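Local coordinates for protein ORF10 (Moritella marina, PDB 6RIW) that forms the ketosynthase-chain length factor didomain of a polyunsaturated fatty acid synthase, probably extending acyl chains on acyl carrier protein by condensation, at residues Q553-M558 against I644-I649. Sequence-based numbering, arbitrary orientation.
Sequences QQLMMM and IMASRI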
ATOM      1  N   GLN A 553       7.191  -6.908  10.170  1.00 14.97           N
ATOM      2  CA  GLN A 553       6.604  -5.605   9.826  1.00 15.70           C
ATOM      3  C   GLN A 553       5.256  -5.400  10.525  1.00 18.11           C
ATOM      4  O   GLN A 553       4.977  -4.325  11.076  1.00 15.65           O
ATOM      5  CB  GLN A 553       6.437  -5.463   8.303  1.00 16.93           C
ATOM      6  CG  GLN A 553       5.938  -4.044   7.869  1.00 19.73           C
ATOM      7  CD  GLN A 553       5.500  -3.961   6.412  1.00 18.26           C
ATOM      8  OE1 GLN A 553       4.720  -4.789   5.933  1.00 20.54           O
ATOM      9  NE2 GLN A 553       5.981  -2.937   5.703  1.00 21.02           N
ATOM     10  N   GLN A 554       4.410  -6.429  10.524  1.00 13.20           N
ATOM     11  CA  GLN A 554       3.094  -6.283  11.140  1.00 15.62           C
ATOM     12  C   GLN A 554       3.175  -6.357  12.662  1.00 17.88           C
ATOM     13  O   GLN A 554       2.508  -5.582  13.355  1.00 17.38           O
ATOM     14  CB  GLN A 554       2.143  -7.335  10.575  1.00 17.44           C
ATOM     15  CG  GLN A 554       1.899  -7.125   9.062  1.00 18.28           C
ATOM     16  CD  GLN A 554       0.487  -7.515   8.599  1.00 18.30           C
ATOM     17  OE1 GLN A 554      -0.269  -8.176   9.324  1.00 20.79           O
ATOM     18  NE2 GLN A 554       0.131  -7.100   7.373  1.00 17.19           N
ATOM     19  N   LEU A 555       4.013  -7.242  13.207  1.00 14.50           N
ATOM     20  CA  LEU A 555       4.107  -7.336  14.666  1.00 17.55           C
ATOM     21  C   LEU A 555       4.659  -6.050  15.274  1.00 17.07           C
ATOM     22  O   LEU A 555       4.179  -5.589  16.316  1.00 17.14           O
ATOM     23  CB  LEU A 555       4.992  -8.520  15.055  1.00 18.03           C
ATOM     24  CG  LEU A 555       4.390  -9.868  14.665  1.00 19.40           C
ATOM     25  CD1 LEU A 555       5.422 -10.965  14.769  1.00 22.94           C
ATOM     26  CD2 LEU A 555       3.198 -10.158  15.543  1.00 25.95           C
ATOM     27  N   MET A 556       5.689  -5.473  14.647  1.00 16.26           N
ATOM     28  CA  MET A 556       6.263  -4.229  15.154  1.00 15.02           C
ATOM     29  C   MET A 556       5.241  -3.107  15.157  1.00 18.06           C
ATOM     30  O   MET A 556       5.163  -2.343  16.129  1.00 17.27           O
ATOM     31  CB  MET A 556       7.472  -3.807  14.325  1.00 19.06           C
ATOM     32  CG  MET A 556       8.660  -4.705  14.473  1.00 23.62           C
ATOM     33  SD  MET A 556       9.737  -4.138  15.797  1.00 35.76           S
ATOM     34  CE  MET A 556      10.383  -2.621  15.095  1.00 20.83           C
ATOM     35  N   MET A 557       4.474  -2.967  14.061  1.00 17.11           N
ATOM     36  CA  MET A 557       3.463  -1.916  13.981  1.00 15.11           C
ATOM     37  C   MET A 557       2.383  -2.128  15.036  1.00 16.01           C
ATOM     38  O   MET A 557       1.912  -1.175  15.670  1.00 15.58           O
ATOM     39  CB  MET A 557       2.832  -1.887  12.580  1.00 14.51           C
ATOM     40  CG  MET A 557       1.555  -1.025  12.489  1.00 18.30           C
ATOM     41  SD  MET A 557       0.027  -1.981  12.788  1.00 24.28           S
ATOM     42  CE  MET A 557      -1.121  -0.665  13.203  1.00 20.29           C
ATOM     43  N   MET A 558       1.978  -3.375  15.236  1.00 13.58           N
ATOM     44  CA  MET A 558       0.883  -3.646  16.163  1.00 16.39           C
ATOM     45  C   MET A 558       1.276  -3.290  17.586  1.00 15.71           C
ATOM     46  O   MET A 558       0.470  -2.734  18.343  1.00 15.11           O
ATOM     47  CB  MET A 558       0.482  -5.117  16.069  1.00 16.53           C
ATOM     48  CG  MET A 558      -0.297  -5.439  14.802  1.00 20.10           C
ATOM     49  SD  MET A 558      -0.054  -7.181  14.396  1.00 31.05           S
ATOM     50  CE  MET A 558      -1.183  -7.888  15.583  1.00 26.34           C
ATOM     51  N   ILE A 644      -3.818  -5.184   6.387  1.00 16.36           N
ATOM     52  CA  ILE A 644      -4.343  -6.019   7.459  1.00 16.40           C
ATOM     53  C   ILE A 644      -3.690  -5.647   8.779  1.00 16.73           C
ATOM     54  O   ILE A 644      -4.297  -5.813   9.839  1.00 16.34           O
ATOM     55  CB  ILE A 644      -4.182  -7.511   7.109  1.00 18.67           C
ATOM     56  CG1 ILE A 644      -5.038  -7.827   5.874  1.00 19.45           C
ATOM     57  CG2 ILE A 644      -4.607  -8.396   8.295  1.00 19.36           C
ATOM     58  CD1 ILE A 644      -5.160  -9.329   5.513  1.00 23.52           C
ATOM     59  N   MET A 645      -2.472  -5.098   8.755  1.00 15.73           N
ATOM     60  CA  MET A 645      -1.884  -4.720  10.038  1.00 18.61           C
ATOM     61  C   MET A 645      -2.673  -3.591  10.705  1.00 16.11           C
ATOM     62  O   MET A 645      -2.816  -3.588  11.938  1.00 18.16           O
ATOM     63  CB  MET A 645      -0.394  -4.385   9.871  1.00 21.02           C
ATOM     64  CG  MET A 645      -0.043  -3.066   9.234  1.00 18.10           C
ATOM     65  SD  MET A 645       1.781  -2.951   9.162  1.00 20.40           S
ATOM     66  CE  MET A 645       1.984  -2.748   7.402  1.00 20.48           C
ATOM     67  N   ALA A 646      -3.249  -2.667   9.920  1.00 14.34           N
ATOM     68  CA  ALA A 646      -4.137  -1.664  10.512  1.00 17.49           C
ATOM     69  C   ALA A 646      -5.411  -2.315  11.045  1.00 18.22           C
ATOM     70  O   ALA A 646      -5.866  -2.000  12.154  1.00 17.50           O
ATOM     71  CB  ALA A 646      -4.489  -0.580   9.481  1.00 15.53           C
ATOM     72  N   SER A 647      -5.985  -3.239  10.270  1.00 14.82           N
ATOM     73  CA  SER A 647      -7.182  -3.978  10.695  1.00 20.35           C
ATOM     74  C   SER A 647      -6.969  -4.749  11.985  1.00 19.02           C
ATOM     75  O   SER A 647      -7.912  -4.905  12.769  1.00 19.37           O
ATOM     76  CB  SER A 647      -7.596  -4.975   9.612  1.00 19.04           C
ATOM     77  OG  SER A 647      -8.086  -4.276   8.491  1.00 22.48           O
ATOM     78  N   ARG A 648      -5.765  -5.270  12.210  1.00 14.68           N
ATOM     79  CA  ARG A 648      -5.549  -6.079  13.409  1.00 19.25           C
ATOM     80  C   ARG A 648      -5.674  -5.237  14.671  1.00 20.58           C
ATOM     81  O   ARG A 648      -6.144  -5.732  15.710  1.00 19.24           O
ATOM     82  CB  ARG A 648      -4.176  -6.749  13.369  1.00 19.32           C
ATOM     83  CG  ARG A 648      -4.081  -7.925  12.400  1.00 20.50           C
ATOM     84  CD  ARG A 648      -2.705  -8.567  12.497  1.00 22.13           C
ATOM     85  NE  ARG A 648      -2.254  -9.072  11.205  1.00 23.60           N
ATOM     86  CZ  ARG A 648      -2.585 -10.264  10.713  1.00 23.93           C
ATOM     87  NH1 ARG A 648      -3.371 -11.085  11.415  1.00 23.60           N
ATOM     88  NH2 ARG A 648      -2.133 -10.634   9.519  1.00 21.80           N
ATOM     89  N   ILE A 649      -5.256  -3.971  14.595  1.00 17.09           N
ATOM     90  CA  ILE A 649      -5.432  -3.051  15.720  1.00 16.60           C
ATOM     91  C   ILE A 649      -6.909  -2.713  15.897  1.00 17.35           C
ATOM     92  O   ILE A 649      -7.442  -2.765  17.015  1.00 20.66           O
ATOM     93  CB  ILE A 649      -4.576  -1.787  15.512  1.00 17.64           C
ATOM     94  CG1 ILE A 649      -3.113  -2.103  15.815  1.00 18.55           C
ATOM     95  CG2 ILE A 649      -5.095  -0.602  16.381  1.00 15.85           C
ATOM     96  CD1 ILE A 649      -2.877  -2.549  17.278  1.00 24.06           C
TER
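The guanidinium group of R648 meets Q554 OE1 at its edge, while I644 CG2, from the same helix, lies over one face, 3.4 Å above the plane and displaced toward the rim. The grip is side-on: NE (2.9 Å) and NH2 (3.1 Å) of R648 both donate to Q554 OE1. That oxygen lies close to the guanidinium plane, yet the amide and guanidinium planes are 62° apart, so the groups are not coplanar. R648 NH2 also donates to T638 OG1, a second hold on the guanidinium, while Q554 NE2 makes a weak hydrogen bond to I641 O. With a leucine in place of Q554, R648 NE and NH2 would lose their shared acceptor, and the guanidinium would probably be less firmly fixed in rotation. The amide carbon CD of Q554 also packs on M645 CB at 3.5 Å. Helices 552-567 and 642-653 belong to the second ketosynthase-like, thiolase-fold unit of the chain; their local axes approach to 9.5 Å at a crossing angle of -38°, and V580 of strand 576-581 and V693 of strand 687-694 touch both M557 and M645. M645 CG stands between its backbone N and carbonyl carbon (chi1 75°), which sends CG and SD out toward M557, SD lying 3.7 Å from M557 CB; a bend at chi3 then carries CE to OE1 and CD of Q553. Further along, M557 CE packs on I649 CG1 at 3.6 Å, and M558 lays SD and CE against the aliphatic part of R648, with CE 3.5 Å from CD.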